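PDB 6L6J: Oxidored_FMN domain-containing protein from [Pseudomonas] geniculata N1, which acts as a 6-hydroxypseudooxynicotine amine oxidase, HisD, an enzyme that binds FMN and a [4Fe-4S] cluster. Local coordinates for residues Arg88-Val93 with Ala98-Glu103; Asp154-Ala159 with Asp165-Tyr170; Glu206-Val211 with Val221-Ala226. One frame throughout, in Å; residues are numbered along the deposited sequence.

Contacts 1, 2 and 3 are a worked example of how a TIM barrel is built: in each, a helix packs on the outside of the strand that follows it, and a residue of that strand reaches the FMN. Their strands, 99-105, 166-171 and 220-229, are consecutive parallel staves of the barrel. Contact centres lie about 12 Å (1 and 2), 9 Å (2 and 3) and 19 Å (1 and 3) apart. A probable hydrogen bond of 2.9 Å runs from Val102 N to Ile166 O, and another of 2.8 Å from Val169 N to Ala222 O. Outside, Ala156 CB meets Val211 CG1 at 3.7 Å, joining the helices of contacts 2 and 3.

Contact 1 (Arg88-Val93 with Ala98-Glu103); sequences RVVAAV and ALAGVE. With FMN (flavin mononucleotide), chain B.
Val93 of helix 83-94 presses on Ala98 and Ala100, and Val90 on Ala100, in a beta-alpha-beta unit of the TIM barrel, the unit made of strand 55-62, this helix and strand 99-105. The short axes run in broadly opposed directions, at 145°, and approach to 7.9 Å; the small alanine methyls on the strand side are consistent with so close an approach.

Val93 carries most of the contact and can be followed outward. Its CB stands over the strand, 4.4 Å from Ala100 CB. There the side chain forks. CG1, anti to the backbone N (chi1 162°), is the branch that works: it lies 3.8 Å from Ala98 CB and 3.8 Å from Ala100 CB, so one methyl touches two alanines two residues apart, and it also lies over the carbonyl of Leu99 between them. CG2 is turned off the strand and meets none of its atoms closely. One turn back, Val90 CG1 comes to Ala100 CB at 4.2 Å, so that methyl has a valine branch from each of two helical positions. No hydrogen bond crosses; the side-chain contacts are apolar, and the touching residues are buried.

The faces of the helix divide the remaining work. Val89 touches Leu58 of strand 55-62, while Arg88 forms a salt bridge with Glu39 of helix 38-51. Along the strand, the chain then leads from this apolar layer to the cofactor. Glu103, a residue that binds FMN, has an extended chain, which carries the carboxylate to the flavin pyrimidine. There FMN N3 donates to Glu103 OE2 across 2.8 Å, with an N-H...O angle of 145°.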
loop_
_atom_site.group_PDB
_atom_site.type_symbol
_atom_site.label_atom_id
_atom_site.label_comp_id
_atom_site.label_asym_id
_atom_site.label_seq_id
_atom_site.Cartn_x
_atom_site.Cartn_y
_atom_site.Cartn_z
ATOM N N ARG A 88 -10.407 -3.908 -23.865
ATOM C CA ARG A 88 -11.284 -2.921 -23.188
ATOM C C ARG A 88 -10.434 -2.057 -22.247
ATOM O O ARG A 88 -10.705 -0.845 -22.171
ATOM C CB ARG A 88 -12.402 -3.643 -22.437
ATOM C CG ARG A 88 -13.178 -4.627 -23.301
ATOM C CD ARG A 88 -14.666 -4.398 -23.279
ATOM N NE ARG A 88 -15.330 -5.057 -22.168
ATOM C CZ ARG A 88 -16.009 -4.439 -21.206
ATOM N NH1 ARG A 88 -16.097 -3.122 -21.179
ATOM N NH2 ARG A 88 -16.596 -5.149 -20.255
ATOM N N VAL A 89 -9.461 -2.678 -21.557
ATOM C CA VAL A 89 -8.569 -2.003 -20.574
ATOM C C VAL A 89 -7.739 -0.985 -21.353
ATOM O O VAL A 89 -7.741 0.211 -20.970
ATOM C CB VAL A 89 -7.660 -3.001 -19.838
ATOM C CG1 VAL A 89 -6.859 -2.294 -18.752
ATOM C CG2 VAL A 89 -8.431 -4.182 -19.253
ATOM N N VAL A 90 -7.082 -1.452 -22.420
ATOM C CA VAL A 90 -6.305 -0.614 -23.378
ATOM C C VAL A 90 -7.152 0.581 -23.828
ATOM O O VAL A 90 -6.641 1.715 -23.788
ATOM C CB VAL A 90 -5.821 -1.454 -24.578
ATOM C CG1 VAL A 90 -5.127 -0.617 -25.648
ATOM C CG2 VAL A 90 -4.899 -2.577 -24.100
ATOM N N ALA A 91 -8.395 0.348 -24.227
ATOM C CA ALA A 91 -9.313 1.370 -24.790
ATOM C C ALA A 91 -9.579 2.460 -23.751
ATOM O O ALA A 91 -9.487 3.657 -24.121
ATOM C CB ALA A 91 -10.592 0.743 -25.264
ATOM N N ALA A 92 -9.837 2.078 -22.501
ATOM C CA ALA A 92 -10.125 3.000 -21.373
ATOM C C ALA A 92 -8.872 3.801 -21.005
ATOM O O ALA A 92 -9.009 4.909 -20.419
ATOM C CB ALA A 92 -10.646 2.228 -20.186
ATOM N N VAL A 93 -7.691 3.278 -21.337
ATOM C CA VAL A 93 -6.376 3.944 -21.072
ATOM C C VAL A 93 -6.034 4.842 -22.275
ATOM O O VAL A 93 -5.894 6.080 -22.064
ATOM C CB VAL A 93 -5.277 2.913 -20.728
ATOM C CG1 VAL A 93 -3.858 3.441 -20.872
ATOM C CG2 VAL A 93 -5.470 2.368 -19.326
ATOM N N ALA A 98 -3.031 8.397 -22.740
ATOM C CA ALA A 98 -2.033 7.584 -22.012
ATOM C C ALA A 98 -1.618 6.418 -22.915
ATOM O O ALA A 98 -2.449 5.960 -23.729
ATOM C CB ALA A 98 -2.613 7.072 -20.716
ATOM N N LEU A 99 -0.374 5.954 -22.789
ATOM C CA LEU A 99 0.042 4.640 -23.350
ATOM C C LEU A 99 -0.447 3.542 -22.390
ATOM O O LEU A 99 -0.822 3.837 -21.228
ATOM C CB LEU A 99 1.562 4.562 -23.503
ATOM C CG LEU A 99 2.230 5.596 -24.405
ATOM C CD1 LEU A 99 3.648 5.149 -24.742
ATOM C CD2 LEU A 99 1.440 5.837 -25.692
ATOM N N ALA A 100 -0.457 2.316 -22.889
ATOM C CA ALA A 100 -1.001 1.114 -22.242
ATOM C C ALA A 100 0.105 0.057 -22.289
ATOM O O ALA A 100 0.487 -0.367 -23.413
ATOM C CB ALA A 100 -2.254 0.680 -22.947
ATOM N N GLY A 101 0.661 -0.258 -21.110
ATOM C CA GLY A 101 1.731 -1.248 -20.936
ATOM C C GLY A 101 1.180 -2.448 -20.206
ATOM O O GLY A 101 0.078 -2.329 -19.626
ATOM N N VAL A 102 1.884 -3.573 -20.251
ATOM C CA VAL A 102 1.428 -4.812 -19.573
ATOM C C VAL A 102 2.666 -5.556 -19.068
ATOM O O VAL A 102 3.605 -5.772 -19.870
ATOM C CB VAL A 102 0.561 -5.679 -20.499
ATOM C CG1 VAL A 102 1.299 -6.096 -21.761
ATOM C CG2 VAL A 102 0.019 -6.898 -19.779
ATOM N N GLU A 103 2.662 -5.926 -17.787
ATOM C CA GLU A 103 3.790 -6.661 -17.193
ATOM C C GLU A 103 3.579 -8.159 -17.439
ATOM O O GLU A 103 3.156 -8.857 -16.528
ATOM C CB GLU A 103 3.926 -6.275 -15.726
ATOM C CG GLU A 103 5.296 -6.575 -15.152
ATOM C CD GLU A 103 5.365 -6.419 -13.648
ATOM O OE1 GLU A 103 6.348 -5.827 -13.197
ATOM O OE2 GLU A 103 4.429 -6.907 -12.930
HETATM N N1 FMN B . 5.287 -4.413 -8.899
HETATM C C2 FMN B . 5.280 -5.324 -9.924
HETATM O O2 FMN B . 6.299 -5.412 -10.617
HETATM N N3 FMN B . 4.239 -6.101 -10.251
HETATM C C4 FMN B . 3.088 -6.034 -9.561
HETATM O O4 FMN B . 2.135 -6.751 -9.859
HETATM C C4A FMN B . 3.004 -5.095 -8.408
HETATM N N5 FMN B . 1.875 -4.983 -7.667
HETATM C C5A FMN B . 1.822 -4.059 -6.681
HETATM C C6 FMN B . 0.640 -3.887 -5.965
HETATM C C7 FMN B . 0.590 -2.928 -4.973
HETATM C C7M FMN B . -0.653 -2.803 -4.180
HETATM C C8 FMN B . 1.747 -2.070 -4.690
HETATM C C8M FMN B . 1.725 -1.048 -3.592
HETATM C C9 FMN B . 2.916 -2.223 -5.386
HETATM C C9A FMN B . 3.009 -3.178 -6.388
HETATM N N10 FMN B . 4.182 -3.318 -7.144
HETATM C C10 FMN B . 4.193 -4.259 -8.144
HETATM C "C1'" FMN B . 5.398 -2.477 -6.912
HETATM C "C2'" FMN B . 5.247 -1.122 -7.579
HETATM O "O2'" FMN B . 5.241 -1.348 -8.977
HETATM C "C3'" FMN B . 6.364 -0.179 -7.246
HETATM O "O3'" FMN B . 7.581 -0.701 -7.781
HETATM C "C4'" FMN B . 6.541 0.084 -5.751
HETATM O "O4'" FMN B . 5.253 0.287 -5.124
HETATM C "C5'" FMN B . 7.469 1.265 -5.505
HETATM O "O5'" FMN B . 6.880 2.419 -6.080
HETATM P P FMN B . 5.975 3.417 -5.180
HETATM O O1P FMN B . 6.902 3.982 -4.129
HETATM O O2P FMN B . 5.500 4.410 -6.194
HETATM O O3P FMN B . 4.868 2.550 -4.611
#

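Contact 2 (Asp154-Ala159 with Asp165-Tyr170); sequences DAALRA and DIVYVY. With FMN (flavin mononucleotide), chain B.
In the TIM barrel that holds the FMN pocket, helix 142-162 rests on strand 166-171, the strand just after it, through Ala156, Ala159 and Val167. This is a small contact, 104 Å² in all, and a simple one: a forked side chain set against two methyls. Val167 points toward the helix, and each of its branches takes one alanine. CG1, anti to the backbone N (chi1 174°), meets Ala156 CB at 4.0 Å and lies 4.1 Å from Ala156 CA, so it packs against the helix backbone as well as the methyl. CG2 reaches Ala159 CB, also at 4.0 Å. Ala156 and Ala159 are three residues apart and therefore neighbours on one side of the helix, and the valine fork spans them. Their short side chains let the helix come down to a separation of 6.6 Å between Ala156 CA and Val167 CA.

At its C-terminal end the same strand serves the cofactor. Tyr170 belongs to the FMN pocket; its CG is anti to the backbone N (chi1 -179°), and the ring lies oblique to the flavin carbonyl, with CE1 3.4 Å from FMN O2. The Tyr170 hydroxyl is hydrogen-bonded to His173 ND1, which would steady the ring, and the Tyr170 backbone N is hydrogen-bonded to Tyr152 OH, a further tie between helix 142-162 and this strand.

The strand runs between 99-105 and 220-229, with Val167 also touching Leu104 and Tyr168 touching Arg224. On the outside, Ala159 touches Val102 of strand 99-105, whereas Ala156 of the helix and Val169 of the strand both lean on helix 197-215, where each meets Val211.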
loop_
_atom_site.group_PDB
_atom_site.type_symbol
_atom_site.label_atom_id
_atom_site.label_comp_id
_atom_site.label_asym_id
_atom_site.label_seq_id
_atom_site.Cartn_x
_atom_site.Cartn_y
_atom_site.Cartn_z
ATOM N N ASP A 154 4.505 -15.699 -27.596
ATOM C CA ASP A 154 3.060 -15.843 -27.950
ATOM C C ASP A 154 2.186 -14.898 -27.108
ATOM O O ASP A 154 1.283 -14.265 -27.668
ATOM C CB ASP A 154 2.578 -17.294 -27.825
ATOM C CG ASP A 154 3.011 -18.170 -28.988
ATOM O OD1 ASP A 154 3.533 -17.622 -29.971
ATOM O OD2 ASP A 154 2.822 -19.385 -28.913
ATOM N N ALA A 155 2.437 -14.808 -25.811
ATOM C CA ALA A 155 1.785 -13.820 -24.920
ATOM C C ALA A 155 2.105 -12.387 -25.389
ATOM O O ALA A 155 1.218 -11.515 -25.216
ATOM C CB ALA A 155 2.211 -14.035 -23.485
ATOM N N ALA A 156 3.314 -12.129 -25.914
ATOM C CA ALA A 156 3.709 -10.795 -26.435
ATOM C C ALA A 156 2.855 -10.486 -27.665
ATOM O O ALA A 156 2.286 -9.371 -27.707
ATOM C CB ALA A 156 5.175 -10.727 -26.754
ATOM N N LEU A 157 2.722 -11.462 -28.584
ATOM C CA LEU A 157 1.859 -11.359 -29.794
ATOM C C LEU A 157 0.417 -11.052 -29.372
ATOM O O LEU A 157 -0.142 -10.081 -29.915
ATOM C CB LEU A 157 1.979 -12.622 -30.652
ATOM C CG LEU A 157 3.316 -12.741 -31.400
ATOM C CD1 LEU A 157 3.543 -14.143 -31.951
ATOM C CD2 LEU A 157 3.417 -11.712 -32.512
ATOM N N ARG A 158 -0.132 -11.782 -28.401
ATOM C CA ARG A 158 -1.515 -11.566 -27.904
ATOM C C ARG A 158 -1.660 -10.126 -27.392
ATOM O O ARG A 158 -2.718 -9.491 -27.673
ATOM C CB ARG A 158 -1.871 -12.566 -26.803
ATOM C CG ARG A 158 -2.075 -13.997 -27.281
ATOM C CD ARG A 158 -2.660 -14.899 -26.195
ATOM N NE ARG A 158 -2.607 -16.301 -26.599
ATOM C CZ ARG A 158 -1.565 -17.114 -26.401
ATOM N NH1 ARG A 158 -0.485 -16.703 -25.752
ATOM N NH2 ARG A 158 -1.610 -18.348 -26.859
ATOM N N ALA A 159 -0.654 -9.619 -26.683
ATOM C CA ALA A 159 -0.650 -8.250 -26.112
ATOM C C ALA A 159 -0.695 -7.205 -27.238
ATOM O O ALA A 159 -1.397 -6.208 -27.071
ATOM C CB ALA A 159 0.553 -8.058 -25.218
ATOM N N ASP A 165 0.857 -0.755 -25.914
ATOM C CA ASP A 165 1.945 0.054 -26.526
ATOM C C ASP A 165 3.302 -0.426 -26.024
ATOM O O ASP A 165 4.304 -0.267 -26.777
ATOM C CB ASP A 165 1.752 1.539 -26.204
ATOM C CG ASP A 165 0.404 2.049 -26.669
ATOM O OD1 ASP A 165 0.181 2.113 -27.910
ATOM O OD2 ASP A 165 -0.429 2.342 -25.790
ATOM N N ILE A 166 3.328 -0.920 -24.777
ATOM C CA ILE A 166 4.560 -1.301 -24.022
ATOM C C ILE A 166 4.345 -2.711 -23.475
ATOM O O ILE A 166 3.404 -2.902 -22.664
ATOM C CB ILE A 166 4.860 -0.300 -22.888
ATOM C CG1 ILE A 166 4.858 1.155 -23.379
ATOM C CG2 ILE A 166 6.172 -0.652 -22.202
ATOM C CD1 ILE A 166 4.768 2.190 -22.271
ATOM N N VAL A 167 5.189 -3.651 -23.897
ATOM C CA VAL A 167 5.119 -5.089 -23.518
ATOM C C VAL A 167 6.376 -5.391 -22.705
ATOM O O VAL A 167 7.461 -5.098 -23.228
ATOM C CB VAL A 167 4.990 -5.958 -24.781
ATOM C CG1 VAL A 167 5.046 -7.446 -24.503
ATOM C CG2 VAL A 167 3.719 -5.620 -25.541
ATOM N N TYR A 168 6.231 -5.932 -21.482
ATOM C CA TYR A 168 7.341 -6.086 -20.490
ATOM C C TYR A 168 7.995 -7.473 -20.600
ATOM O O TYR A 168 7.360 -8.456 -21.094
ATOM C CB TYR A 168 6.889 -5.842 -19.044
ATOM C CG TYR A 168 6.979 -4.411 -18.568
ATOM C CD1 TYR A 168 5.997 -3.477 -18.863
ATOM C CD2 TYR A 168 8.016 -4.002 -17.755
ATOM C CE1 TYR A 168 6.052 -2.175 -18.383
ATOM C CE2 TYR A 168 8.079 -2.712 -17.261
ATOM C CZ TYR A 168 7.105 -1.783 -17.582
ATOM O OH TYR A 168 7.209 -0.497 -17.116
ATOM N N VAL A 169 9.258 -7.533 -20.174
ATOM C CA VAL A 169 9.979 -8.783 -19.804
ATOM C C VAL A 169 10.296 -8.650 -18.314
ATOM O O VAL A 169 10.988 -7.691 -17.941
ATOM C CB VAL A 169 11.236 -8.996 -20.667
ATOM C CG1 VAL A 169 12.299 -9.814 -19.965
ATOM C CG2 VAL A 169 10.889 -9.634 -22.001
ATOM N N TYR A 170 9.736 -9.514 -17.470
ATOM C CA TYR A 170 9.674 -9.260 -16.009
ATOM C C TYR A 170 10.735 -10.094 -15.305
ATOM O O TYR A 170 10.674 -11.346 -15.357
ATOM C CB TYR A 170 8.295 -9.593 -15.462
ATOM C CG TYR A 170 8.127 -9.357 -13.990
ATOM C CD1 TYR A 170 8.325 -8.102 -13.451
ATOM C CD2 TYR A 170 7.720 -10.367 -13.141
ATOM C CE1 TYR A 170 8.143 -7.857 -12.098
ATOM C CE2 TYR A 170 7.521 -10.132 -11.791
ATOM C CZ TYR A 170 7.736 -8.877 -11.267
ATOM O OH TYR A 170 7.562 -8.625 -9.946
HETATM N N1 FMN B . 5.287 -4.413 -8.899
HETATM C C2 FMN B . 5.280 -5.324 -9.924
HETATM O O2 FMN B . 6.299 -5.412 -10.617
HETATM N N3 FMN B . 4.239 -6.101 -10.251
HETATM C C4 FMN B . 3.088 -6.034 -9.561
HETATM O O4 FMN B . 2.135 -6.751 -9.859
HETATM C C4A FMN B . 3.004 -5.095 -8.408
HETATM N N5 FMN B . 1.875 -4.983 -7.667
HETATM C C5A FMN B . 1.822 -4.059 -6.681
HETATM C C6 FMN B . 0.640 -3.887 -5.965
HETATM C C7 FMN B . 0.590 -2.928 -4.973
HETATM C C7M FMN B . -0.653 -2.803 -4.180
HETATM C C8 FMN B . 1.747 -2.070 -4.690
HETATM C C8M FMN B . 1.725 -1.048 -3.592
HETATM C C9 FMN B . 2.916 -2.223 -5.386
HETATM C C9A FMN B . 3.009 -3.178 -6.388
HETATM N N10 FMN B . 4.182 -3.318 -7.144
HETATM C C10 FMN B . 4.193 -4.259 -8.144
HETATM C "C1'" FMN B . 5.398 -2.477 -6.912
HETATM C "C2'" FMN B . 5.247 -1.122 -7.579
HETATM O "O2'" FMN B . 5.241 -1.348 -8.977
HETATM C "C3'" FMN B . 6.364 -0.179 -7.246
HETATM O "O3'" FMN B . 7.581 -0.701 -7.781
HETATM C "C4'" FMN B . 6.541 0.084 -5.751
HETATM O "O4'" FMN B . 5.253 0.287 -5.124
HETATM C "C5'" FMN B . 7.469 1.265 -5.505
HETATM O "O5'" FMN B . 6.880 2.419 -6.080
HETATM P P FMN B . 5.975 3.417 -5.180
HETATM O O1P FMN B . 6.902 3.982 -4.129
HETATM O O2P FMN B . 5.500 4.410 -6.194
HETATM O O3P FMN B . 4.868 2.550 -4.611
#

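Contact 3 (Glu206-Val211 with Val221-Ala226); sequences ETLSDV and VAVRFA. With FMN (flavin mononucleotide), chain B.
Leu208 of helix 197-215 plugs the strand surface between Val221 and Val223, two residues whose side chains emerge near one another on the outside of the barrel. The tip CD1 is the bump: it sits in the notch between Val221 CG1, at 3.8 Å, and Val223 CG2, at 3.6 Å. With CG anti to the backbone N (chi1 179°), the leucine stretches from the flank of the helix to the strand, meeting Val223 at about a right angle. The fit is reciprocal. Val221 CG1 enters the hollow between Leu208 CD1 and Val211 CG1, the latter at 4.0 Å, so branched side chains interlock without a polar bond. Helix and strand run in roughly opposite directions, at 155°, with their short axes approaching to 9.5 Å, a spacing consistent with a leucine between them.

Arg224 projects from the strand to the FMN, which it binds. Bends at chi2 and chi3 bring its guanidinium edge-on to the cofactor: NH2 donates to FMN O3' at 2.7 Å and, weakly, to FMN N1 at 3.4 Å. NH1 forms a salt bridge with Asp257, which helps fix the group's rotation. A leucine in its place would probably leave FMN O3' without this donor and Asp257 without its positive mate, loosening the grip on the ribityl chain.

Strand 220-229 lies between 166-171 and 255-261 in the barrel. Val223 shares backbone hydrogen bonds with Leu255 and Asp257, while on the outside Thr207 of the helix touches Phe148 and Tyr152 of helix 142-162.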
loop_
_atom_site.group_PDB
_atom_site.type_symbol
_atom_site.label_atom_id
_atom_site.label_comp_id
_atom_site.label_asym_id
_atom_site.label_seq_id
_atom_site.Cartn_x
_atom_site.Cartn_y
_atom_site.Cartn_z
ATOM N N GLU A 206 17.786 -14.292 -24.053
ATOM C CA GLU A 206 17.064 -15.073 -25.103
ATOM C C GLU A 206 15.567 -14.710 -25.139
ATOM O O GLU A 206 14.993 -14.677 -26.217
ATOM C CB GLU A 206 17.212 -16.575 -24.850
ATOM C CG GLU A 206 18.587 -17.122 -25.168
ATOM C CD GLU A 206 18.680 -18.622 -24.975
ATOM O OE1 GLU A 206 17.898 -19.163 -24.172
ATOM O OE2 GLU A 206 19.521 -19.246 -25.644
ATOM N N THR A 207 14.945 -14.469 -23.995
ATOM C CA THR A 207 13.518 -14.091 -23.908
ATOM C C THR A 207 13.356 -12.698 -24.534
ATOM O O THR A 207 12.639 -12.581 -25.568
ATOM C CB THR A 207 13.025 -14.222 -22.461
ATOM O OG1 THR A 207 13.139 -15.606 -22.127
ATOM C CG2 THR A 207 11.590 -13.791 -22.256
ATOM N N LEU A 208 14.025 -11.698 -23.948
ATOM C CA LEU A 208 13.997 -10.264 -24.354
ATOM C C LEU A 208 14.097 -10.117 -25.879
ATOM O O LEU A 208 13.261 -9.355 -26.462
ATOM C CB LEU A 208 15.168 -9.552 -23.681
ATOM C CG LEU A 208 15.311 -8.077 -24.012
ATOM C CD1 LEU A 208 14.050 -7.318 -23.630
ATOM C CD2 LEU A 208 16.522 -7.481 -23.307
ATOM N N SER A 209 15.090 -10.794 -26.478
ATOM C CA SER A 209 15.322 -10.878 -27.942
ATOM C C SER A 209 14.092 -11.469 -28.646
ATOM O O SER A 209 13.739 -10.941 -29.719
ATOM C CB SER A 209 16.567 -11.682 -28.239
ATOM O OG SER A 209 16.580 -12.164 -29.577
ATOM N N ASP A 210 13.471 -12.529 -28.100
ATOM C CA ASP A 210 12.302 -13.195 -28.751
ATOM C C ASP A 210 11.123 -12.226 -28.806
ATOM O O ASP A 210 10.458 -12.173 -29.844
ATOM C CB ASP A 210 11.909 -14.498 -28.067
ATOM C CG ASP A 210 12.929 -15.581 -28.327
ATOM O OD1 ASP A 210 13.899 -15.293 -29.072
ATOM O OD2 ASP A 210 12.775 -16.676 -27.749
ATOM N N VAL A 211 10.909 -11.477 -27.731
ATOM C CA VAL A 211 9.765 -10.538 -27.592
ATOM C C VAL A 211 10.020 -9.329 -28.509
ATOM O O VAL A 211 9.079 -8.865 -29.200
ATOM C CB VAL A 211 9.581 -10.121 -26.125
ATOM C CG1 VAL A 211 8.395 -9.187 -25.981
ATOM C CG2 VAL A 211 9.428 -11.318 -25.192
ATOM N N VAL A 221 9.508 -2.596 -26.046
ATOM C CA VAL A 221 9.772 -3.772 -25.165
ATOM C C VAL A 221 10.496 -3.286 -23.912
ATOM O O VAL A 221 11.649 -2.837 -24.045
ATOM C CB VAL A 221 10.607 -4.818 -25.899
ATOM C CG1 VAL A 221 10.780 -6.062 -25.054
ATOM C CG2 VAL A 221 9.985 -5.122 -27.252
ATOM N N ALA A 222 9.817 -3.313 -22.763
ATOM C CA ALA A 222 10.361 -2.828 -21.473
ATOM C C ALA A 222 10.996 -3.992 -20.702
ATOM O O ALA A 222 10.565 -5.121 -20.859
ATOM C CB ALA A 222 9.269 -2.160 -20.675
ATOM N N VAL A 223 12.012 -3.730 -19.895
ATOM C CA VAL A 223 12.474 -4.713 -18.877
ATOM C C VAL A 223 12.208 -4.093 -17.514
ATOM O O VAL A 223 12.732 -2.982 -17.263
ATOM C CB VAL A 223 13.955 -5.100 -19.041
ATOM C CG1 VAL A 223 14.346 -6.208 -18.081
ATOM C CG2 VAL A 223 14.251 -5.541 -20.463
ATOM N N ARG A 224 11.413 -4.765 -16.680
ATOM C CA ARG A 224 11.410 -4.458 -15.233
ATOM C C ARG A 224 12.522 -5.312 -14.623
ATOM O O ARG A 224 12.536 -6.536 -14.881
ATOM C CB ARG A 224 10.034 -4.677 -14.614
ATOM C CG ARG A 224 9.974 -4.224 -13.166
ATOM C CD ARG A 224 9.561 -2.790 -12.908
ATOM N NE ARG A 224 8.493 -2.754 -11.923
ATOM C CZ ARG A 224 8.273 -1.801 -11.032
ATOM N NH1 ARG A 224 9.054 -0.745 -10.945
ATOM N NH2 ARG A 224 7.263 -1.928 -10.193
ATOM N N PHE A 225 13.478 -4.685 -13.934
ATOM C CA PHE A 225 14.661 -5.403 -13.391
ATOM C C PHE A 225 14.972 -4.902 -11.980
ATOM O O PHE A 225 15.157 -3.690 -11.798
ATOM C CB PHE A 225 15.858 -5.299 -14.341
ATOM C CG PHE A 225 17.111 -5.970 -13.836
ATOM C CD1 PHE A 225 17.117 -7.326 -13.548
ATOM C CD2 PHE A 225 18.284 -5.257 -13.653
ATOM C CE1 PHE A 225 18.253 -7.953 -13.061
ATOM C CE2 PHE A 225 19.424 -5.888 -13.176
ATOM C CZ PHE A 225 19.404 -7.234 -12.871
ATOM N N ALA A 226 14.964 -5.839 -11.029
ATOM C CA ALA A 226 15.540 -5.686 -9.678
ATOM C C ALA A 226 17.070 -5.667 -9.806
ATOM O O ALA A 226 17.655 -6.721 -10.196
ATOM C CB ALA A 226 15.056 -6.795 -8.774
HETATM N N1 FMN B . 5.287 -4.413 -8.899
HETATM C C2 FMN B . 5.280 -5.324 -9.924
HETATM O O2 FMN B . 6.299 -5.412 -10.617
HETATM N N3 FMN B . 4.239 -6.101 -10.251
HETATM C C4 FMN B . 3.088 -6.034 -9.561
HETATM O O4 FMN B . 2.135 -6.751 -9.859
HETATM C C4A FMN B . 3.004 -5.095 -8.408
HETATM N N5 FMN B . 1.875 -4.983 -7.667
HETATM C C5A FMN B . 1.822 -4.059 -6.681
HETATM C C6 FMN B . 0.640 -3.887 -5.965
HETATM C C7 FMN B . 0.590 -2.928 -4.973
HETATM C C7M FMN B . -0.653 -2.803 -4.180
HETATM C C8 FMN B . 1.747 -2.070 -4.690
HETATM C C8M FMN B . 1.725 -1.048 -3.592
HETATM C C9 FMN B . 2.916 -2.223 -5.386
HETATM C C9A FMN B . 3.009 -3.178 -6.388
HETATM N N10 FMN B . 4.182 -3.318 -7.144
HETATM C C10 FMN B . 4.193 -4.259 -8.144
HETATM C "C1'" FMN B . 5.398 -2.477 -6.912
HETATM C "C2'" FMN B . 5.247 -1.122 -7.579
HETATM O "O2'" FMN B . 5.241 -1.348 -8.977
HETATM C "C3'" FMN B . 6.364 -0.179 -7.246
HETATM O "O3'" FMN B . 7.581 -0.701 -7.781
HETATM C "C4'" FMN B . 6.541 0.084 -5.751
HETATM O "O4'" FMN B . 5.253 0.287 -5.124
HETATM C "C5'" FMN B . 7.469 1.265 -5.505
HETATM O "O5'" FMN B . 6.880 2.419 -6.080
HETATM P P FMN B . 5.975 3.417 -5.180
HETATM O O1P FMN B . 6.902 3.982 -4.129
HETATM O O2P FMN B . 5.500 4.410 -6.194
HETATM O O3P FMN B . 4.868 2.550 -4.611
#